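Local coordinates for probable sugar ABC transporter, sugar-binding protein (Streptococcus pneumoniae, PDB 2W7Y), which binds the blood group A-trisaccharide and probably serves as the solute-binding component of a sugar ABC transporter, at residues K118-L123 / G310-S315; E38-Y43 / F99-D104; D85-M90 / A106-S111. All blocks are in the same frame, centred on the assembly; numbering follows the deposited sequence.

Contact 1: K118-L123 / G310-S315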
loop_
_atom_site.group_PDB
_atom_site.type_symbol
_atom_site.label_atom_id
_atom_site.label_comp_id
_atom_site.label_asym_id
_atom_site.label_seq_id
_atom_site.Cartn_x
_atom_site.Cartn_y
_atom_site.Cartn_z
ATOM N N LYS A 118 10.748 5.297 21.944
ATOM C CA LYS A 118 11.854 4.595 21.246
ATOM C C LYS A 118 11.903 3.079 21.425
ATOM O O LYS A 118 12.944 2.501 21.764
ATOM C CB LYS A 118 13.236 5.238 21.472
ATOM C CG LYS A 118 13.443 5.941 22.780
ATOM C CD LYS A 118 13.344 7.448 22.621
ATOM C CE LYS A 118 14.700 8.070 22.328
ATOM N NZ LYS A 118 14.692 9.532 22.618
ATOM N N LEU A 119 10.763 2.452 21.163
ATOM C CA LEU A 119 10.626 1.000 21.160
ATOM C C LEU A 119 11.211 0.401 19.878
ATOM O O LEU A 119 11.364 -0.817 19.766
ATOM C CB LEU A 119 9.142 0.634 21.283
ATOM C CG LEU A 119 8.421 0.531 22.638
ATOM C CD1 LEU A 119 9.076 1.316 23.765
ATOM C CD2 LEU A 119 6.948 0.917 22.497
ATOM N N VAL A 120 11.546 1.277 18.929
ATOM C CA VAL A 120 11.963 0.895 17.577
ATOM C C VAL A 120 13.397 1.353 17.299
ATOM O O VAL A 120 13.784 2.464 17.676
ATOM C CB VAL A 120 11.035 1.524 16.504
ATOM C CG1 VAL A 120 11.224 0.844 15.170
ATOM C CG2 VAL A 120 9.577 1.437 16.919
ATOM N N LEU A 121 14.171 0.495 16.632
ATOM C CA LEU A 121 15.561 0.799 16.284
ATOM C C LEU A 121 15.684 1.697 15.048
ATOM O O LEU A 121 14.963 1.520 14.065
ATOM C CB LEU A 121 16.357 -0.498 16.078
ATOM C CG LEU A 121 17.832 -0.411 15.677
ATOM C CD1 LEU A 121 18.690 0.188 16.794
ATOM C CD2 LEU A 121 18.348 -1.781 15.293
ATOM N N ASP A 122 16.595 2.665 15.120
ATOM C CA ASP A 122 16.971 3.491 13.973
ATOM C C ASP A 122 17.850 2.657 13.041
ATOM O O ASP A 122 18.926 2.189 13.430
ATOM C CB ASP A 122 17.700 4.760 14.441
ATOM C CG ASP A 122 18.159 5.662 13.284
ATOM O OD1 ASP A 122 17.639 5.568 12.152
ATOM O OD2 ASP A 122 19.061 6.489 13.523
ATOM N N LEU A 123 17.367 2.475 11.814
ATOM C CA LEU A 123 17.986 1.580 10.837
ATOM C C LEU A 123 19.015 2.268 9.946
ATOM O O LEU A 123 19.840 1.599 9.321
ATOM C CB LEU A 123 16.897 0.936 9.965
ATOM C CG LEU A 123 16.243 -0.399 10.348
ATOM C CD1 LEU A 123 16.296 -0.710 11.843
ATOM C CD2 LEU A 123 14.809 -0.451 9.816
ATOM N N GLY A 310 7.571 -1.670 6.718
ATOM C CA GLY A 310 8.037 -3.008 6.403
ATOM C C GLY A 310 8.730 -3.643 7.580
ATOM O O GLY A 310 8.154 -3.751 8.662
ATOM N N ILE A 311 9.972 -4.061 7.356
ATOM C CA ILE A 311 10.802 -4.662 8.395
ATOM C C ILE A 311 11.122 -3.629 9.472
ATOM O O ILE A 311 11.731 -2.594 9.198
ATOM C CB ILE A 311 12.074 -5.311 7.789
ATOM C CG1 ILE A 311 11.680 -6.565 7.002
ATOM C CG2 ILE A 311 13.093 -5.666 8.867
ATOM C CD1 ILE A 311 12.678 -6.981 5.950
ATOM N N THR A 312 10.673 -3.926 10.689
ATOM C CA THR A 312 10.745 -3.009 11.822
ATOM C C THR A 312 11.266 -3.786 13.033
ATOM O O THR A 312 10.762 -4.864 13.348
ATOM C CB THR A 312 9.355 -2.417 12.134
ATOM O OG1 THR A 312 8.705 -2.039 10.916
ATOM C CG2 THR A 312 9.475 -1.209 13.017
ATOM N N ILE A 313 12.284 -3.251 13.700
ATOM C CA ILE A 313 12.985 -4.014 14.739
ATOM C C ILE A 313 13.027 -3.353 16.119
ATOM O O ILE A 313 13.212 -2.140 16.240
ATOM C CB ILE A 313 14.396 -4.511 14.254
ATOM C CG1 ILE A 313 15.473 -4.283 15.318
ATOM C CG2 ILE A 313 14.784 -3.836 12.942
ATOM C CD1 ILE A 313 16.801 -4.929 15.020
ATOM N N SER A 314 12.844 -4.177 17.146
ATOM C CA SER A 314 12.853 -3.742 18.536
ATOM C C SER A 314 14.189 -3.139 18.976
ATOM O O SER A 314 15.252 -3.589 18.555
ATOM C CB SER A 314 12.480 -4.913 19.448
ATOM O OG SER A 314 12.533 -4.546 20.815
ATOM N N SER A 315 14.105 -2.117 19.827
ATOM C CA SER A 315 15.264 -1.456 20.424
ATOM C C SER A 315 15.755 -2.176 21.674
ATOM O O SER A 315 16.872 -1.936 22.138
ATOM C CB SER A 315 14.911 -0.020 20.805
ATOM O OG SER A 315 15.246 0.879 19.767
HETATM O O HOH W 1 13.295 -0.519 13.145
#

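Contact 2: E38-Y43 / F99-D104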
loop_
_atom_site.group_PDB
_atom_site.type_symbol
_atom_site.label_atom_id
_atom_site.label_comp_id
_atom_site.label_asym_id
_atom_site.label_seq_id
_atom_site.Cartn_x
_atom_site.Cartn_y
_atom_site.Cartn_z
ATOM N N GLU A 38 19.081 -18.178 22.445
ATOM C CA GLU A 38 18.239 -16.980 22.148
ATOM C C GLU A 38 17.414 -17.154 20.878
ATOM O O GLU A 38 17.867 -17.763 19.910
ATOM C CB GLU A 38 19.104 -15.724 22.031
ATOM C CG GLU A 38 19.538 -15.137 23.359
ATOM C CD GLU A 38 20.172 -13.769 23.206
ATOM O OE1 GLU A 38 21.289 -13.685 22.649
ATOM O OE2 GLU A 38 19.554 -12.777 23.649
ATOM N N VAL A 39 16.204 -16.602 20.891
ATOM C CA VAL A 39 15.278 -16.707 19.761
ATOM C C VAL A 39 14.842 -15.321 19.287
ATOM O O VAL A 39 14.336 -14.514 20.073
ATOM C CB VAL A 39 14.027 -17.558 20.126
ATOM C CG1 VAL A 39 13.028 -17.594 18.972
ATOM C CG2 VAL A 39 14.430 -18.977 20.529
ATOM N N LEU A 40 15.054 -15.051 18.001
ATOM C CA LEU A 40 14.560 -13.831 17.373
ATOM C C LEU A 40 13.234 -14.119 16.664
ATOM O O LEU A 40 13.203 -14.792 15.624
ATOM C CB LEU A 40 15.593 -13.265 16.391
ATOM C CG LEU A 40 15.270 -11.932 15.706
ATOM C CD1 LEU A 40 15.489 -10.753 16.647
ATOM C CD2 LEU A 40 16.101 -11.765 14.453
ATOM N N GLU A 41 12.145 -13.607 17.240
ATOM C CA GLU A 41 10.796 -13.822 16.716
ATOM C C GLU A 41 10.462 -12.830 15.599
ATOM O O GLU A 41 10.518 -11.615 15.797
ATOM C CB GLU A 41 9.755 -13.763 17.852
ATOM C CG GLU A 41 9.609 -12.397 18.538
ATOM C CD GLU A 41 8.764 -12.419 19.813
ATOM O OE1 GLU A 41 8.488 -11.322 20.360
ATOM O OE2 GLU A 41 8.384 -13.521 20.272
ATOM N N PHE A 42 10.124 -13.355 14.422
ATOM C CA PHE A 42 9.799 -12.516 13.272
ATOM C C PHE A 42 8.344 -12.683 12.841
ATOM O O PHE A 42 7.948 -13.746 12.372
ATOM C CB PHE A 42 10.777 -12.767 12.108
ATOM C CG PHE A 42 10.300 -12.244 10.772
ATOM C CD1 PHE A 42 10.025 -10.885 10.587
ATOM C CD2 PHE A 42 10.125 -13.110 9.699
ATOM C CE1 PHE A 42 9.576 -10.398 9.354
ATOM C CE2 PHE A 42 9.681 -12.636 8.462
ATOM C CZ PHE A 42 9.408 -11.274 8.288
ATOM N N TYR A 43 7.559 -11.621 13.002
ATOM C CA TYR A 43 6.143 -11.642 12.644
ATOM C C TYR A 43 5.895 -11.107 11.232
ATOM O O TYR A 43 6.383 -10.035 10.871
ATOM C CB TYR A 43 5.306 -10.881 13.687
ATOM C CG TYR A 43 5.398 -11.484 15.071
ATOM C CD1 TYR A 43 6.335 -11.017 15.994
ATOM C CD2 TYR A 43 4.571 -12.545 15.447
ATOM C CE1 TYR A 43 6.440 -11.580 17.257
ATOM C CE2 TYR A 43 4.670 -13.118 16.712
ATOM C CZ TYR A 43 5.607 -12.631 17.612
ATOM O OH TYR A 43 5.709 -13.191 18.870
ATOM N N PHE A 99 8.065 -4.153 22.159
ATOM C CA PHE A 99 7.969 -4.216 20.707
ATOM C C PHE A 99 8.286 -5.641 20.251
ATOM O O PHE A 99 9.129 -6.306 20.862
ATOM C CB PHE A 99 8.925 -3.205 20.057
ATOM C CG PHE A 99 8.500 -2.761 18.685
ATOM C CD1 PHE A 99 7.461 -1.841 18.524
ATOM C CD2 PHE A 99 9.133 -3.261 17.548
ATOM C CE1 PHE A 99 7.062 -1.430 17.257
ATOM C CE2 PHE A 99 8.737 -2.862 16.274
ATOM C CZ PHE A 99 7.701 -1.945 16.129
ATOM N N PRO A 100 7.589 -6.132 19.201
ATOM C CA PRO A 100 7.953 -7.434 18.630
ATOM C C PRO A 100 9.389 -7.402 18.124
ATOM O O PRO A 100 9.798 -6.413 17.507
ATOM C CB PRO A 100 6.973 -7.596 17.457
ATOM C CG PRO A 100 6.463 -6.218 17.174
ATOM C CD PRO A 100 6.441 -5.530 18.502
ATOM N N ASP A 101 10.153 -8.460 18.400
ATOM C CA ASP A 101 11.569 -8.510 18.012
ATOM C C ASP A 101 11.778 -7.990 16.588
ATOM O O ASP A 101 12.538 -7.048 16.367
ATOM C CB ASP A 101 12.128 -9.928 18.154
ATOM C CG ASP A 101 12.241 -10.381 19.600
ATOM O OD1 ASP A 101 12.477 -11.591 19.810
ATOM O OD2 ASP A 101 12.104 -9.548 20.527
ATOM N N VAL A 102 11.092 -8.615 15.634
ATOM C CA VAL A 102 11.088 -8.181 14.237
ATOM C C VAL A 102 9.656 -8.311 13.738
ATOM O O VAL A 102 9.002 -9.324 13.989
ATOM C CB VAL A 102 12.022 -9.056 13.343
ATOM C CG1 VAL A 102 12.005 -8.576 11.880
ATOM C CG2 VAL A 102 13.451 -9.068 13.874
ATOM N N ILE A 103 9.159 -7.280 13.059
ATOM C CA ILE A 103 7.864 -7.372 12.388
ATOM C C ILE A 103 7.927 -6.785 10.980
ATOM O O ILE A 103 8.504 -5.718 10.778
ATOM C CB ILE A 103 6.701 -6.750 13.231
ATOM C CG1 ILE A 103 5.335 -7.040 12.581
ATOM C CG2 ILE A 103 6.933 -5.251 13.485
ATOM C CD1 ILE A 103 4.149 -6.970 13.530
ATOM N N ASP A 104 7.370 -7.514 10.015
ATOM C CA ASP A 104 7.136 -6.983 8.677
ATOM C C ASP A 104 5.722 -6.425 8.637
ATOM O O ASP A 104 4.738 -7.168 8.645
ATOM C CB ASP A 104 7.342 -8.051 7.588
ATOM C CG ASP A 104 6.966 -7.550 6.188
ATOM O OD1 ASP A 104 6.556 -8.387 5.353
ATOM O OD2 ASP A 104 7.062 -6.329 5.918
HETATM O O HOH W 2 11.131 -11.357 22.472
#

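Contact 3: D85-M90 / A106-S111. With A2G (2-acetamido-2-deoxy-alpha-D-galactopyranose), chain C; GAL (beta-D-galactopyranose), chain B; FUC (alpha-L-fucopyranose), chain D.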
loop_
_atom_site.group_PDB
_atom_site.type_symbol
_atom_site.label_atom_id
_atom_site.label_comp_id
_atom_site.label_asym_id
_atom_site.label_seq_id
_atom_site.Cartn_x
_atom_site.Cartn_y
_atom_site.Cartn_z
ATOM N N ASP A 85 -4.791 -9.279 12.050
ATOM C CA ASP A 85 -4.178 -7.962 11.961
ATOM C C ASP A 85 -2.751 -7.946 12.500
ATOM O O ASP A 85 -2.510 -8.314 13.650
ATOM C CB ASP A 85 -5.034 -6.918 12.685
ATOM C CG ASP A 85 -5.015 -5.564 11.993
ATOM O OD1 ASP A 85 -3.990 -5.208 11.369
ATOM O OD2 ASP A 85 -6.039 -4.856 12.067
ATOM N N LEU A 86 -1.817 -7.524 11.648
ATOM C CA LEU A 86 -0.415 -7.352 12.023
ATOM C C LEU A 86 -0.217 -6.165 12.953
ATOM O O LEU A 86 0.707 -6.160 13.770
ATOM C CB LEU A 86 0.467 -7.169 10.783
ATOM C CG LEU A 86 0.909 -8.407 9.999
ATOM C CD1 LEU A 86 1.556 -7.981 8.685
ATOM C CD2 LEU A 86 1.859 -9.276 10.815
ATOM N N LYS A 87 -1.078 -5.160 12.815
ATOM C CA LYS A 87 -1.027 -3.963 13.656
ATOM C C LYS A 87 -1.303 -4.281 15.124
ATOM O O LYS A 87 -0.770 -3.614 16.010
ATOM C CB LYS A 87 -2.007 -2.900 13.157
ATOM C CG LYS A 87 -1.628 -2.284 11.822
ATOM C CD LYS A 87 -2.383 -0.982 11.543
ATOM C CE LYS A 87 -3.888 -1.184 11.412
ATOM N NZ LYS A 87 -4.249 -2.111 10.307
ATOM N N ASP A 88 -2.133 -5.297 15.369
ATOM C CA ASP A 88 -2.438 -5.757 16.724
ATOM C C ASP A 88 -1.209 -6.331 17.435
ATOM O O ASP A 88 -0.982 -6.031 18.604
ATOM C CB ASP A 88 -3.583 -6.776 16.716
ATOM C CG ASP A 88 -4.940 -6.142 16.410
ATOM O OD1 ASP A 88 -5.020 -4.909 16.218
ATOM O OD2 ASP A 88 -5.935 -6.893 16.365
ATOM N N ILE A 89 -0.415 -7.140 16.729
ATOM C CA ILE A 89 0.845 -7.666 17.281
ATOM C C ILE A 89 1.740 -6.541 17.793
ATOM O O ILE A 89 2.268 -6.619 18.900
ATOM C CB ILE A 89 1.623 -8.565 16.268
ATOM C CG1 ILE A 89 1.003 -9.957 16.195
ATOM C CG2 ILE A 89 3.080 -8.739 16.681
ATOM C CD1 ILE A 89 -0.108 -10.063 15.208
HETATM N N MSE A 90 1.883 -5.495 16.984
HETATM C CA MSE A 90 2.677 -4.319 17.337
HETATM C C MSE A 90 2.066 -3.518 18.488
HETATM O O MSE A 90 2.736 -3.266 19.491
HETATM C CB MSE A 90 2.870 -3.426 16.106
HETATM C CG MSE A 90 3.562 -2.095 16.384
HETATM SE SE MSE A 90 3.880 -1.046 14.764
HETATM C CE MSE A 90 2.039 -0.843 14.144
ATOM N N ALA A 106 4.204 -4.829 6.306
ATOM C CA ALA A 106 3.527 -5.080 5.025
ATOM C C ALA A 106 2.739 -3.885 4.480
ATOM O O ALA A 106 1.627 -4.047 3.970
ATOM C CB ALA A 106 2.631 -6.314 5.126
ATOM N N GLY A 107 3.328 -2.696 4.593
ATOM C CA GLY A 107 2.695 -1.457 4.144
ATOM C C GLY A 107 2.121 -0.620 5.276
ATOM O O GLY A 107 1.946 0.592 5.127
ATOM N N ASN A 108 1.814 -1.271 6.402
ATOM C CA ASN A 108 1.264 -0.591 7.574
ATOM C C ASN A 108 2.274 0.356 8.201
ATOM O O ASN A 108 3.469 0.087 8.181
ATOM C CB ASN A 108 0.775 -1.599 8.618
ATOM C CG ASN A 108 -0.434 -2.390 8.152
ATOM O OD1 ASN A 108 -0.370 -3.613 8.001
ATOM N ND2 ASN A 108 -1.544 -1.696 7.924
ATOM N N ALA A 109 1.787 1.466 8.747
ATOM C CA ALA A 109 2.656 2.471 9.356
ATOM C C ALA A 109 3.114 2.046 10.745
ATOM O O ALA A 109 2.384 1.353 11.465
ATOM C CB ALA A 109 1.955 3.822 9.416
ATOM N N VAL A 110 4.325 2.462 11.106
ATOM C CA VAL A 110 4.854 2.271 12.458
ATOM C C VAL A 110 4.021 3.077 13.451
ATOM O O VAL A 110 3.553 4.180 13.139
ATOM C CB VAL A 110 6.361 2.669 12.560
ATOM C CG1 VAL A 110 6.887 2.510 13.981
ATOM C CG2 VAL A 110 7.203 1.826 11.613
ATOM N N SER A 111 3.815 2.504 14.634
ATOM C CA SER A 111 3.162 3.204 15.732
ATOM C C SER A 111 3.953 4.460 16.087
ATOM O O SER A 111 5.176 4.407 16.253
ATOM C CB SER A 111 3.057 2.287 16.949
ATOM O OG SER A 111 2.639 3.007 18.094
HETATM O O5 A2G C . -2.548 -4.410 -0.187
HETATM C C1 A2G C . -1.698 -3.842 0.846
HETATM C C2 A2G C . -2.599 -3.196 1.886
HETATM N N2 A2G C . -1.819 -2.632 2.988
HETATM C C3 A2G C . -3.542 -4.254 2.475
HETATM O O3 A2G C . -4.330 -3.685 3.522
HETATM C C4 A2G C . -4.416 -4.864 1.378
HETATM O O4 A2G C . -5.281 -3.865 0.823
HETATM C C5 A2G C . -3.504 -5.432 0.283
HETATM C C6 A2G C . -4.304 -5.986 -0.894
HETATM O O6 A2G C . -3.389 -6.382 -1.918
HETATM C C7 A2G C . -1.958 -1.370 3.375
HETATM O O7 A2G C . -2.713 -0.553 2.846
HETATM C C8 A2G C . -1.076 -0.978 4.556
HETATM C C1 GAL B . 1.791 -7.245 0.342
HETATM C C2 GAL B . 0.700 -6.550 1.159
HETATM C C3 GAL B . 0.198 -5.296 0.437
HETATM C C4 GAL B . 1.354 -4.413 -0.048
HETATM C C5 GAL B . 2.328 -5.272 -0.866
HETATM C C6 GAL B . 3.530 -4.503 -1.419
HETATM O O1 GAL B . 2.414 -8.218 1.149
HETATM O O2 GAL B . -0.358 -7.467 1.345
HETATM O O3 GAL B . -0.672 -4.575 1.279
HETATM O O4 GAL B . 1.984 -3.828 1.068
HETATM O O5 GAL B . 2.796 -6.343 -0.068
HETATM O O6 GAL B . 4.054 -5.206 -2.531
HETATM C C1 FUC D . -0.767 -7.629 2.727
HETATM C C2 FUC D . -1.946 -8.603 2.807
HETATM C C3 FUC D . -1.453 -10.028 2.548
HETATM C C4 FUC D . -0.368 -10.395 3.560
HETATM C C5 FUC D . 0.752 -9.350 3.505
HETATM C C6 FUC D . 1.820 -9.574 4.569
HETATM O O2 FUC D . -2.914 -8.248 1.851
HETATM O O3 FUC D . -2.518 -10.954 2.577
HETATM O O4 FUC D . -0.914 -10.461 4.864
HETATM O O5 FUC D . 0.253 -8.026 3.635
#

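Contact 1: K118-L123 / G310-S315
Leu121 and Ile313 lie alongside each other and point the same way, with Leu121 CD2 3.5 Å from Ile313 CD1. Leu121 is able to run along its neighbour because its CG stands anti to the backbone N (chi1 179°), which carries the branch past Ile313 CG1 to the terminal methyl. The other branch of Ile313 is met at a slant by Leu123, whose CD1 comes to 3.6 Å from Ile313 CG2. Ile313 is thus gripped by a leucine on each of its two branches, and Ala325 of helix 319-332 touches it as well. Val120 turns to another neighbour: its CG1, anti to the backbone N (chi1 -165°), meets Thr312 CG2 at 3.5 Å, methyl to methyl. The two backbones form a single beta bridge, Val120 with Ser314, at the end of strand 311-313, an edge strand of a four-stranded mixed sheet. Leu121 N donates to Ile313 O (2.8 Å) and Ser315 N to Leu119 O (3.0 Å). Just before this bridge, helix 112-116 ends in a Schellman motif with Lys118, at positive phi, as its C-prime residue; the chain then runs past strand 311-313. Where the backbones diverge, a water bridges Ile313 N, at 3.0 Å, and Leu121 O, at 2.8 Å. The hydroxyl of Thr312 is turned from the valine and donates to Gly310 O, two residues back, and Thr151 OG1 is hydrogen-bonded to the same Thr312 OG1.

Contact 2: E38-Y43 / F99-D104
Glu41 reaches across to Asp101, and its side chain leaves the strand with CG between the backbone N and the carbonyl carbon (chi1 65°), then runs extended. CB stands 4.0 Å from Asp101 OD1. CG comes much closer to the same oxygen, 3.2 Å, and CD passes beside the aspartate carboxyl group, the two side chains crossing at about a right angle with their carboxylate planes 37° apart. At the tip the groups are like charges, Glu41 OE1 lying 4.0 Å from Asp101 OD2, but each has a lysine: Lys93 pairs with Glu41 OE1 and Lys321 with Asp101 OD1, which should offset the repulsion. A water lies within bonding distance of Asp101 OD2 and, more weakly, of Glu41 OE1, and Tyr43 OH gives Glu41 OE2 a weak bond. Asp101 OD1 also accepts from Glu41 N, using its anti lone pair in a nearly straight bond, so this side chain stands in for a backbone partner just ahead of strand 102-104. From there on the strands run parallel, with Val102 N to Glu41 O, Tyr43 N to Val102 O (2.9 Å) and Asp104 N to Tyr43 O (2.8 Å). Strand 39-44 sits between 76-81 and 102-104, parallel strands in the order 2-1-3 joined by beta-alpha-beta crossovers, with antiparallel 311-313 next to 102-104, consistent with a lobe of a periplasmic-binding-protein-like fold. On the face bearing Phe42, the ring brings CD1 to 3.3 Å from Val102 CG1 and presents its edge to Asp104 CB. On the opposite face, Tyr43 CD1 rests 3.8 Å from Pro100 CB, and Tyr43 CB lies by Ile103 CG1.

Contact 3: D85-M90 / A106-S111
Helix 86-94 and the loop at 106-111 keep their backbones well apart, 7.3 Å between the CA atoms of Lys87 and Asn108 and 7.7 Å between those of Met90 and Ser111, so side chains bridge the gap and no hydrogen bond crosses it. Nearest the sugar, Leu86 CD1 touches Ala106 CB at 4.1 Å. Next along, the methylenes of Lys87 pass across the Asn108 side chain at about a right angle. The lysine chain bends at chi3 and chi4, and these bends bring NZ back to Asp85 OD1 (3.3 Å) as a salt bridge; the same oxygen accepts from Lys87 N as the N-cap of the helix. At the far end the selenomethionine Met90 reaches out extended as far as SE, 3.6 Å from Ser111 N, and bends only at its last torsion, setting CE 3.5 Å from Ala109 O. Ser111 in turn caps helix 112-116 through Ala114 N. Ala106, Gly107 and Asn108 also line the glycan pocket. Galactose O4 donates to Ala106 O at 2.9 Å, Ala106 CB, already against Leu86, lies 3.3 Å from fucose O5, and the acetamido methyl C8 packs on the backbone of Gly107 and Asn108. Flanked by Leu86, Lys87 and Met90, the loop thus offers the trisaccharide one carbonyl as acceptor, together with van der Waals contacts from Ala106 CB and the Gly107-Asn108 backbone, which may contribute to selectivity.

How the contacts relate
From the N terminus, strand 39-44 comes first, and contact 2 closes only when the chain returns at 99-104, after helix 54-69, strand 76-81 and helix 86-94. Contact 3 opens inside that loop, at 85-90, and closes beyond it at 106-111, so the two cross; Leu86, Ile89 and Met90 pack against Phe99, Ile103 and Asp104 where they interlock. Contact 1 follows in series, its long loop running from 118-123 to 310-315. Strand 311-313 then joins 102-104 through Thr312 N to Ile103 O and Ser314 N to Asp101 O, while Val110 meets Val120 and Thr312. Together the contacts tie the sheet of strands 76-81, 39-44, 102-104 and 311-313 to helix 86-94 and loop 106-111.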